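Local coordinates for protein 2-Cys Peroxiredoxin (Plasmodium vivax SaI-1, PDB 2I81) that probably reduces hydrogen peroxide and other peroxides through redox-active cysteines, as a typical 2-Cys peroxiredoxin of a malaria parasite, at residues 80-85 / 169-174; 54-59 / 145-150; 184-189 / 196-201. All blocks are in the same frame, centred on the assembly; numbering follows the deposited sequence.

From the N terminus, strand 54-59 comes first, followed by helix 79-84. Residues 145-150 then return beside 54-59 and close contact 2, a loop of 85 residues. Helix 168-184 packs against 80-85 and closes contact 1 across 83 residues. The segments alternate along the chain, so contacts 1 and 2 cross. They also touch in space, where Ile171 lies on Phe145 and Phe82 on Leu56. Together they tie the centre of the sheet to the helices on one of its faces. Contact 3 follows in series and closes a short loop beyond helix 168-184. Contacts 1 and 3 both reach the second subunit.

Contact 1 of 3, residues 80-85 / 169-174; sequences DAFHER and DEILRI
Phe82 turns its CG anti to its carbonyl carbon (chi1 -66°), and its side chain crosses those of Ile171 and Leu172 at about a right angle. The chain of Arg85 bends at chi2 and chi3, and this folds the guanidinium back to Ala81 O, with Leu172 over one of its faces. The two helices lie on the same face of the thioredoxin-fold sheet of a peroxiredoxin. Their short segments run nearly parallel, 6° apart, with axes 11.3 Å from each other. The contact across this spacing is made by side chains, and Leu172 has the largest share. Its CD1 stands 3.4 Å from Phe82 CE2, approaching the ring obliquely, while its CD2 reaches Ala81 CB at 4.3 Å. Ile171 takes the rim of the same ring, with CD1 close to the ring plane and 3.7 Å from Phe82 CZ. The ring is buried. Leu75 of helix 67-77 and Val87 and Leu89 of strand 87-93 also touch it, so it joins the helix layer to the sheet. Arg85 NE donates to Ala81 O at 2.6 Å in an almost straight bond (N-H...O 172°). The oxygen lies in the guanidinium plane, which fixes how the group is turned. NH1 adds a salt bridge to Asp176, one turn beyond Leu172 on helix 168-184. On another side of that helix Arg173 grips Glu170 side-on. Its NE and NH2 both reach OE1, a pairing that probably keeps both groups charged. Residues of the second subunit, among them Ser167, pack there. Leu172 CD1 also lies over one face of the Arg85 guanidinium, 3.9 Å from Arg85 NE.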
loop_
_atom_site.group_PDB
_atom_site.type_symbol
_atom_site.label_atom_id
_atom_site.label_comp_id
_atom_site.label_asym_id
_atom_site.label_seq_id
_atom_site.Cartn_x
_atom_site.Cartn_y
_atom_site.Cartn_z
ATOM N N ASP A 80 -33.449 -12.111 -42.264
ATOM C CA ASP A 80 -32.985 -11.969 -43.644
ATOM C C ASP A 80 -32.455 -10.566 -43.942
ATOM O O ASP A 80 -31.542 -10.407 -44.763
ATOM C CB ASP A 80 -34.084 -12.369 -44.632
ATOM C CG ASP A 80 -34.362 -13.865 -44.622
ATOM O OD1 ASP A 80 -33.406 -14.659 -44.477
ATOM O OD2 ASP A 80 -35.542 -14.248 -44.763
ATOM N N ALA A 81 -33.028 -9.558 -43.279
ATOM C CA ALA A 81 -32.522 -8.191 -43.373
ATOM C C ALA A 81 -31.110 -8.095 -42.792
ATOM O O ALA A 81 -30.299 -7.292 -43.257
ATOM C CB ALA A 81 -33.462 -7.219 -42.675
ATOM N N PHE A 82 -30.822 -8.921 -41.786
ATOM C CA PHE A 82 -29.484 -8.990 -41.191
ATOM C C PHE A 82 -28.494 -9.775 -42.050
ATOM O O PHE A 82 -27.312 -9.427 -42.101
ATOM C CB PHE A 82 -29.530 -9.598 -39.787
ATOM C CG PHE A 82 -30.257 -8.758 -38.779
ATOM C CD1 PHE A 82 -31.477 -9.180 -38.270
ATOM C CD2 PHE A 82 -29.723 -7.553 -38.328
ATOM C CE1 PHE A 82 -32.161 -8.417 -37.332
ATOM C CE2 PHE A 82 -30.398 -6.783 -37.391
ATOM C CZ PHE A 82 -31.621 -7.217 -36.892
ATOM N N HIS A 83 -28.970 -10.836 -42.705
ATOM C CA HIS A 83 -28.126 -11.627 -43.606
ATOM C C HIS A 83 -27.667 -10.802 -44.801
ATOM O O HIS A 83 -26.516 -10.910 -45.232
ATOM C CB HIS A 83 -28.846 -12.887 -44.097
ATOM C CG HIS A 83 -29.033 -13.934 -43.044
ATOM N ND1 HIS A 83 -28.149 -14.110 -42.000
ATOM C CD2 HIS A 83 -29.992 -14.875 -42.889
ATOM C CE1 HIS A 83 -28.565 -15.106 -41.238
ATOM N NE2 HIS A 83 -29.680 -15.588 -41.756
ATOM N N GLU A 84 -28.577 -9.982 -45.327
ATOM C CA GLU A 84 -28.275 -9.057 -46.418
ATOM C C GLU A 84 -27.130 -8.117 -46.067
ATOM O O GLU A 84 -26.298 -7.792 -46.918
ATOM C CB GLU A 84 -29.504 -8.219 -46.767
ATOM C CG GLU A 84 -30.519 -8.920 -47.645
ATOM C CD GLU A 84 -31.305 -7.943 -48.499
ATOM O OE1 GLU A 84 -31.218 -8.044 -49.741
ATOM O OE2 GLU A 84 -32.001 -7.069 -47.934
ATOM N N ARG A 85 -27.099 -7.686 -44.808
ATOM C CA ARG A 85 -26.128 -6.703 -44.347
ATOM C C ARG A 85 -24.859 -7.351 -43.794
ATOM O O ARG A 85 -24.008 -6.671 -43.215
ATOM C CB ARG A 85 -26.778 -5.770 -43.318
ATOM C CG ARG A 85 -27.507 -4.583 -43.945
ATOM C CD ARG A 85 -28.704 -4.136 -43.114
ATOM N NE ARG A 85 -29.956 -4.728 -43.585
ATOM C CZ ARG A 85 -30.897 -4.077 -44.268
ATOM N NH1 ARG A 85 -30.749 -2.791 -44.565
ATOM N NH2 ARG A 85 -31.996 -4.714 -44.648
ATOM N N ASP A 169 -36.149 -1.609 -36.606
ATOM C CA ASP A 169 -35.959 -0.658 -37.710
ATOM C C ASP A 169 -34.784 0.273 -37.421
ATOM O O ASP A 169 -34.058 0.673 -38.339
ATOM C CB ASP A 169 -37.225 0.170 -37.961
ATOM C CG ASP A 169 -38.414 -0.683 -38.368
ATOM O OD1 ASP A 169 -38.326 -1.391 -39.395
ATOM O OD2 ASP A 169 -39.446 -0.634 -37.666
ATOM N N GLU A 170 -34.602 0.598 -36.140
ATOM C CA GLU A 170 -33.530 1.493 -35.715
ATOM C C GLU A 170 -32.120 0.902 -35.790
ATOM O O GLU A 170 -31.226 1.569 -36.308
ATOM C CB GLU A 170 -33.810 2.113 -34.341
ATOM C CG GLU A 170 -32.764 3.146 -33.894
ATOM C CD GLU A 170 -32.588 4.318 -34.863
ATOM O OE1 GLU A 170 -31.458 4.860 -34.919
ATOM O OE2 GLU A 170 -33.562 4.702 -35.561
ATOM N N ILE A 171 -31.881 -0.309 -35.314
ATOM C CA ILE A 171 -30.541 -0.869 -35.479
ATOM C C ILE A 171 -30.200 -1.149 -36.890
ATOM O O ILE A 171 -29.069 -1.125 -37.254
ATOM C CB ILE A 171 -30.171 -2.171 -34.698
ATOM C CG1 ILE A 171 -31.337 -2.929 -34.183
ATOM C CG2 ILE A 171 -28.932 -2.037 -33.854
ATOM C CD1 ILE A 171 -31.650 -4.032 -34.972
ATOM N N LEU A 172 -31.190 -1.481 -37.668
ATOM C CA LEU A 172 -30.988 -1.660 -39.061
ATOM C C LEU A 172 -30.572 -0.392 -39.763
ATOM O O LEU A 172 -29.680 -0.412 -40.546
ATOM C CB LEU A 172 -32.224 -2.256 -39.678
ATOM C CG LEU A 172 -32.385 -3.704 -40.090
ATOM C CD1 LEU A 172 -31.286 -4.626 -39.916
ATOM C CD2 LEU A 172 -33.611 -4.237 -39.567
ATOM N N ARG A 173 -31.217 0.711 -39.438
ATOM C CA ARG A 173 -30.834 2.037 -39.929
ATOM C C ARG A 173 -29.408 2.377 -39.494
ATOM O O ARG A 173 -28.628 2.927 -40.276
ATOM C CB ARG A 173 -31.810 3.106 -39.426
ATOM C CG ARG A 173 -31.608 4.480 -40.060
ATOM C CD ARG A 173 -32.319 5.588 -39.287
ATOM N NE ARG A 173 -31.683 5.878 -38.001
ATOM C CZ ARG A 173 -30.658 6.711 -37.825
ATOM N NH1 ARG A 173 -30.122 7.357 -38.855
ATOM N NH2 ARG A 173 -30.163 6.896 -36.608
ATOM N N ILE A 174 -29.085 2.043 -38.243
ATOM C CA ILE A 174 -27.742 2.226 -37.686
ATOM C C ILE A 174 -26.710 1.421 -38.481
ATOM O O ILE A 174 -25.661 1.951 -38.858
ATOM C CB ILE A 174 -27.694 1.843 -36.171
ATOM C CG1 ILE A 174 -28.521 2.822 -35.319
ATOM C CG2 ILE A 174 -26.257 1.749 -35.658
ATOM C CD1 ILE A 174 -28.061 4.284 -35.350
#

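Contact 2 of 3, residues 54-59 / 145-150; sequences YVLLYF and FVLIDM
Strands 54-59 and 145-148 run antiparallel; the axes of the short segments approach to 4.7 Å, with their directions 167° apart, and Val55-Ile148 and Leu57-Val146 are hydrogen-bonded pairs, Leu56-Leu147 and Tyr58-Phe145 non-hydrogen-bonded pairs. Each hydrogen-bonded pair is joined by two backbone bonds. Val55 N to Ile148 O is one of them, at 2.8 Å. Side chains alternate between two buried faces. Leu56, Tyr58, Phe145 and Leu147 share the face covered by helix 168-184, where Phe145 meets Ile171 and Leu147 meets Ile175. Here the Phe145 ring leans across to strand 54-59. Its CE2 meets Tyr58 CB at 3.5 Å, with CB near the ring plane at the edge, and its CD2 lies 3.6 Å from Leu56 CD2. Tyr58 has CG between its backbone N and carbonyl carbon (chi1 78°), which leads its ring away from strand 145-148, and its OH bonds to His118. Arg166 makes a cation-pi contact with Phe145. On the other face Val55 packs on Ile148 and Leu57 on Val146. Val146 CG2 also comes to the edge of the Phe59 ring, 4.1 Å from CE1. At the end of the pairing Met150 lies over one face of Tyr54. Its CG is 3.9 Å from the ring centroid, a CH-pi contact, and its sulfur sits obliquely. Tyr54 OH bonds to Glu182. Strand 87-93 flanks 54-59 in parallel and 154-160 flanks 140-148 antiparallel, the strand order of the thioredoxin fold.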
loop_
_atom_site.group_PDB
_atom_site.type_symbol
_atom_site.label_atom_id
_atom_site.label_comp_id
_atom_site.label_asym_id
_atom_site.label_seq_id
_atom_site.Cartn_x
_atom_site.Cartn_y
_atom_site.Cartn_z
ATOM N N TYR A 54 -20.039 -8.641 -39.426
ATOM C CA TYR A 54 -20.468 -7.760 -38.347
ATOM C C TYR A 54 -21.221 -8.560 -37.293
ATOM O O TYR A 54 -21.865 -9.561 -37.606
ATOM C CB TYR A 54 -21.379 -6.657 -38.892
ATOM C CG TYR A 54 -20.770 -5.807 -39.986
ATOM C CD1 TYR A 54 -20.264 -4.539 -39.706
ATOM C CD2 TYR A 54 -20.710 -6.262 -41.305
ATOM C CE1 TYR A 54 -19.704 -3.748 -40.707
ATOM C CE2 TYR A 54 -20.153 -5.483 -42.312
ATOM C CZ TYR A 54 -19.654 -4.228 -42.007
ATOM O OH TYR A 54 -19.104 -3.458 -43.005
ATOM N N VAL A 55 -21.133 -8.115 -36.043
ATOM C CA VAL A 55 -21.810 -8.792 -34.944
ATOM C C VAL A 55 -22.781 -7.843 -34.256
ATOM O O VAL A 55 -22.396 -6.755 -33.817
ATOM C CB VAL A 55 -20.805 -9.360 -33.904
ATOM C CG1 VAL A 55 -21.536 -10.087 -32.779
ATOM C CG2 VAL A 55 -19.802 -10.293 -34.567
ATOM N N LEU A 56 -24.044 -8.253 -34.181
ATOM C CA LEU A 56 -25.015 -7.563 -33.348
ATOM C C LEU A 56 -25.264 -8.410 -32.104
ATOM O O LEU A 56 -26.066 -9.349 -32.121
ATOM C CB LEU A 56 -26.315 -7.287 -34.112
ATOM C CG LEU A 56 -27.222 -6.164 -33.590
ATOM C CD1 LEU A 56 -28.059 -5.585 -34.718
ATOM C CD2 LEU A 56 -28.117 -6.627 -32.444
ATOM N N LEU A 57 -24.547 -8.080 -31.035
ATOM C CA LEU A 57 -24.735 -8.731 -29.751
ATOM C C LEU A 57 -25.858 -8.003 -29.028
ATOM O O LEU A 57 -25.747 -6.805 -28.749
ATOM C CB LEU A 57 -23.445 -8.669 -28.927
ATOM C CG LEU A 57 -23.045 -9.841 -28.023
ATOM C CD1 LEU A 57 -21.873 -9.447 -27.127
ATOM C CD2 LEU A 57 -24.204 -10.385 -27.188
ATOM N N TYR A 58 -26.944 -8.715 -28.736
ATOM C CA TYR A 58 -28.029 -8.128 -27.957
ATOM C C TYR A 58 -28.273 -8.868 -26.648
ATOM O O TYR A 58 -28.368 -10.096 -26.621
ATOM C CB TYR A 58 -29.315 -7.964 -28.786
ATOM C CG TYR A 58 -30.149 -9.210 -29.004
ATOM C CD1 TYR A 58 -29.952 -10.017 -30.123
ATOM C CD2 TYR A 58 -31.162 -9.561 -28.109
ATOM C CE1 TYR A 58 -30.727 -11.154 -30.333
ATOM C CE2 TYR A 58 -31.938 -10.699 -28.308
ATOM C CZ TYR A 58 -31.717 -11.488 -29.423
ATOM O OH TYR A 58 -32.481 -12.613 -29.628
ATOM N N PHE A 59 -28.346 -8.102 -25.564
ATOM C CA PHE A 59 -28.580 -8.652 -24.237
ATOM C C PHE A 59 -30.045 -8.487 -23.853
ATOM O O PHE A 59 -30.689 -7.506 -24.229
ATOM C CB PHE A 59 -27.698 -7.953 -23.195
ATOM C CG PHE A 59 -26.219 -8.123 -23.420
ATOM C CD1 PHE A 59 -25.511 -7.217 -24.205
ATOM C CD2 PHE A 59 -25.527 -9.174 -22.823
ATOM C CE1 PHE A 59 -24.140 -7.364 -24.409
ATOM C CE2 PHE A 59 -24.154 -9.329 -23.019
ATOM C CZ PHE A 59 -23.460 -8.422 -23.814
ATOM N N PHE A 145 -27.963 -3.203 -27.112
ATOM C CA PHE A 145 -27.459 -3.470 -28.451
ATOM C C PHE A 145 -25.989 -3.105 -28.517
ATOM O O PHE A 145 -25.594 -2.008 -28.118
ATOM C CB PHE A 145 -28.221 -2.663 -29.506
ATOM C CG PHE A 145 -29.514 -3.289 -29.945
ATOM C CD1 PHE A 145 -30.563 -2.491 -30.389
ATOM C CD2 PHE A 145 -29.692 -4.670 -29.912
ATOM C CE1 PHE A 145 -31.764 -3.057 -30.805
ATOM C CE2 PHE A 145 -30.891 -5.244 -30.323
ATOM C CZ PHE A 145 -31.928 -4.436 -30.771
ATOM N N VAL A 146 -25.178 -4.036 -29.007
ATOM C CA VAL A 146 -23.776 -3.759 -29.278
ATOM C C VAL A 146 -23.493 -4.150 -30.721
ATOM O O VAL A 146 -23.590 -5.325 -31.086
ATOM C CB VAL A 146 -22.823 -4.521 -28.321
ATOM C CG1 VAL A 146 -21.368 -4.202 -28.648
ATOM C CG2 VAL A 146 -23.122 -4.180 -26.864
ATOM N N LEU A 147 -23.163 -3.157 -31.541
ATOM C CA LEU A 147 -22.819 -3.408 -32.931
ATOM C C LEU A 147 -21.306 -3.387 -33.114
ATOM O O LEU A 147 -20.656 -2.358 -32.911
ATOM C CB LEU A 147 -23.505 -2.402 -33.859
ATOM C CG LEU A 147 -23.460 -2.678 -35.366
ATOM C CD1 LEU A 147 -23.966 -4.076 -35.718
ATOM C CD2 LEU A 147 -24.269 -1.632 -36.093
ATOM N N ILE A 148 -20.760 -4.537 -33.491
ATOM C CA ILE A 148 -19.325 -4.701 -33.661
ATOM C C ILE A 148 -19.031 -4.868 -35.148
ATOM O O ILE A 148 -19.637 -5.714 -35.811
ATOM C CB ILE A 148 -18.807 -5.920 -32.855
ATOM C CG1 ILE A 148 -19.212 -5.799 -31.380
ATOM C CG2 ILE A 148 -17.296 -6.052 -32.981
ATOM C CD1 ILE A 148 -19.270 -7.124 -30.633
ATOM N N ASP A 149 -18.115 -4.055 -35.673
ATOM C CA ASP A 149 -17.773 -4.137 -37.092
ATOM C C ASP A 149 -16.813 -5.288 -37.392
ATOM O O ASP A 149 -16.429 -6.040 -36.490
ATOM C CB ASP A 149 -17.261 -2.789 -37.639
ATOM C CG ASP A 149 -15.939 -2.344 -37.018
ATOM O OD1 ASP A 149 -15.181 -3.185 -36.488
ATOM O OD2 ASP A 149 -15.651 -1.129 -37.072
ATOM N N MET A 150 -16.432 -5.420 -38.660
ATOM C CA MET A 150 -15.590 -6.530 -39.103
ATOM C C MET A 150 -14.156 -6.455 -38.576
ATOM O O MET A 150 -13.425 -7.447 -38.615
ATOM C CB MET A 150 -15.606 -6.650 -40.630
ATOM C CG MET A 150 -16.922 -7.179 -41.187
ATOM S SD MET A 150 -16.850 -7.621 -42.934
ATOM C CE MET A 150 -16.792 -6.004 -43.706
#

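Contact 3 of 3, residues 184-189 / 196-201; sequences YGDVCP and KVSMKP
This is a loop-to-loop contact in the C-terminal arm, beyond helix 168-184, where 184-189 and 196-201 meet at a single antiparallel bridge. Val187 and Met199 form it as a hydrogen-bonded pair, with CA atoms 5.1 Å apart. Val187 N donates to Met199 O; the modelled separation of 2.5 Å is very short, so its exact value is doubtful. The return bond, from Met199 N to Val187 O, is weak. The two side chains lie side by side and point the same way, with Val187 CG1 4.0 Å from Met199 SD. Beside the bridge, with OG between its backbone N and carbonyl carbon (chi1 56°), Ser198 donates from OG to Asp186 OD2 at 2.6 Å, on the anti side and tilted 22° out of the carboxylate plane. Val187, Cys188 and Pro189 form the Val-Cys-Pro sequence that holds the resolving cysteine in typical 2-Cys peroxiredoxins, and Cys188 is consistent with that role. Its backbone bonds to the second subunit, whose Phe66 packs on Met199 and Pro201. Gly185 leaves the helix with positive phi, and its O meets Pro201 CD at 3.6 Å. Pro189 CG rests against Val197 O, also at 3.6 Å.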
loop_
_atom_site.group_PDB
_atom_site.type_symbol
_atom_site.label_atom_id
_atom_site.label_comp_id
_atom_site.label_asym_id
_atom_site.label_seq_id
_atom_site.Cartn_x
_atom_site.Cartn_y
_atom_site.Cartn_z
ATOM N N TYR A 184 -18.141 4.764 -48.376
ATOM C CA TYR A 184 -17.931 6.055 -49.039
ATOM C C TYR A 184 -16.969 6.996 -48.318
ATOM O O TYR A 184 -16.253 7.764 -48.964
ATOM C CB TYR A 184 -19.270 6.752 -49.313
ATOM C CG TYR A 184 -20.186 5.933 -50.191
ATOM C CD1 TYR A 184 -21.113 5.056 -49.630
ATOM C CD2 TYR A 184 -20.109 6.011 -51.581
ATOM C CE1 TYR A 184 -21.948 4.288 -50.425
ATOM C CE2 TYR A 184 -20.943 5.247 -52.388
ATOM C CZ TYR A 184 -21.858 4.387 -51.800
ATOM O OH TYR A 184 -22.688 3.629 -52.588
ATOM N N GLY A 185 -16.946 6.933 -46.990
ATOM C CA GLY A 185 -16.181 7.895 -46.198
ATOM C C GLY A 185 -17.048 9.090 -45.857
ATOM O O GLY A 185 -16.669 9.934 -45.038
ATOM N N ASP A 186 -18.210 9.156 -46.506
ATOM C CA ASP A 186 -19.247 10.128 -46.190
ATOM C C ASP A 186 -19.730 9.954 -44.759
ATOM O O ASP A 186 -19.691 8.856 -44.200
ATOM C CB ASP A 186 -20.438 9.978 -47.145
ATOM C CG ASP A 186 -20.344 10.889 -48.359
ATOM O OD1 ASP A 186 -19.238 11.035 -48.925
ATOM O OD2 ASP A 186 -21.385 11.455 -48.756
ATOM N N VAL A 187 -20.188 11.055 -44.181
ATOM C CA VAL A 187 -20.721 11.088 -42.831
ATOM C C VAL A 187 -22.256 11.144 -42.897
ATOM O O VAL A 187 -22.820 11.819 -43.764
ATOM C CB VAL A 187 -20.086 12.273 -42.047
ATOM C CG1 VAL A 187 -21.124 13.283 -41.577
ATOM C CG2 VAL A 187 -19.214 11.763 -40.905
ATOM N N CYS A 188 -22.923 10.417 -41.999
ATOM C CA CYS A 188 -24.386 10.324 -42.021
ATOM C C CYS A 188 -25.046 11.336 -41.081
ATOM O O CYS A 188 -24.774 11.330 -39.879
ATOM C CB CYS A 188 -24.842 8.901 -41.688
ATOM S SG CYS A 188 -24.367 7.667 -42.921
ATOM N N PRO A 189 -25.916 12.210 -41.628
ATOM C CA PRO A 189 -26.527 13.265 -40.816
ATOM C C PRO A 189 -27.654 12.737 -39.929
ATOM O O PRO A 189 -27.915 11.529 -39.914
ATOM C CB PRO A 189 -27.079 14.229 -41.867
ATOM C CG PRO A 189 -27.396 13.361 -43.030
ATOM C CD PRO A 189 -26.378 12.257 -43.030
ATOM N N LYS A 196 -31.217 8.525 -48.432
ATOM C CA LYS A 196 -31.224 9.958 -48.157
ATOM C C LYS A 196 -29.827 10.530 -48.393
ATOM O O LYS A 196 -28.844 9.783 -48.460
ATOM C CB LYS A 196 -31.699 10.244 -46.728
ATOM C CG LYS A 196 -33.219 10.221 -46.561
ATOM C CD LYS A 196 -33.666 10.557 -45.136
ATOM C CE LYS A 196 -33.656 12.059 -44.852
ATOM N NZ LYS A 196 -32.323 12.541 -44.348
ATOM N N VAL A 197 -29.744 11.851 -48.524
ATOM C CA VAL A 197 -28.485 12.520 -48.855
ATOM C C VAL A 197 -27.490 12.521 -47.685
ATOM O O VAL A 197 -27.822 12.926 -46.568
ATOM C CB VAL A 197 -28.725 13.955 -49.436
ATOM C CG1 VAL A 197 -29.551 14.824 -48.485
ATOM C CG2 VAL A 197 -27.409 14.634 -49.817
ATOM N N SER A 198 -26.279 12.040 -47.962
ATOM C CA SER A 198 -25.192 12.025 -46.984
ATOM C C SER A 198 -24.323 13.283 -47.099
ATOM O O SER A 198 -24.729 14.267 -47.725
ATOM C CB SER A 198 -24.352 10.752 -47.132
ATOM O OG SER A 198 -23.856 10.615 -48.453
ATOM N N MET A 199 -23.132 13.245 -46.504
ATOM C CA MET A 199 -22.305 14.440 -46.338
ATOM C C MET A 199 -20.820 14.100 -46.211
ATOM O O MET A 199 -20.448 13.222 -45.433
ATOM C CB MET A 199 -22.770 15.196 -45.089
ATOM C CG MET A 199 -21.979 16.450 -44.738
ATOM S SD MET A 199 -22.086 16.884 -42.988
ATOM C CE MET A 199 -23.865 17.026 -42.752
ATOM N N LYS A 200 -19.977 14.801 -46.967
ATOM C CA LYS A 200 -18.525 14.679 -46.804
ATOM C C LYS A 200 -18.054 15.451 -45.562
ATOM O O LYS A 200 -18.482 16.589 -45.344
ATOM C CB LYS A 200 -17.773 15.127 -48.070
ATOM C CG LYS A 200 -18.196 16.479 -48.651
ATOM C CD LYS A 200 -17.386 16.843 -49.896
ATOM C CE LYS A 200 -17.875 16.104 -51.138
ATOM N NZ LYS A 200 -17.093 16.477 -52.350
ATOM N N PRO A 201 -17.182 14.829 -44.737
ATOM C CA PRO A 201 -16.726 15.442 -43.486
ATOM C C PRO A 201 -15.716 16.572 -43.710
ATOM O O PRO A 201 -14.537 16.447 -43.364
ATOM C CB PRO A 201 -16.094 14.269 -42.730
ATOM C CG PRO A 201 -15.629 13.346 -43.792
ATOM C CD PRO A 201 -16.581 13.496 -44.948
#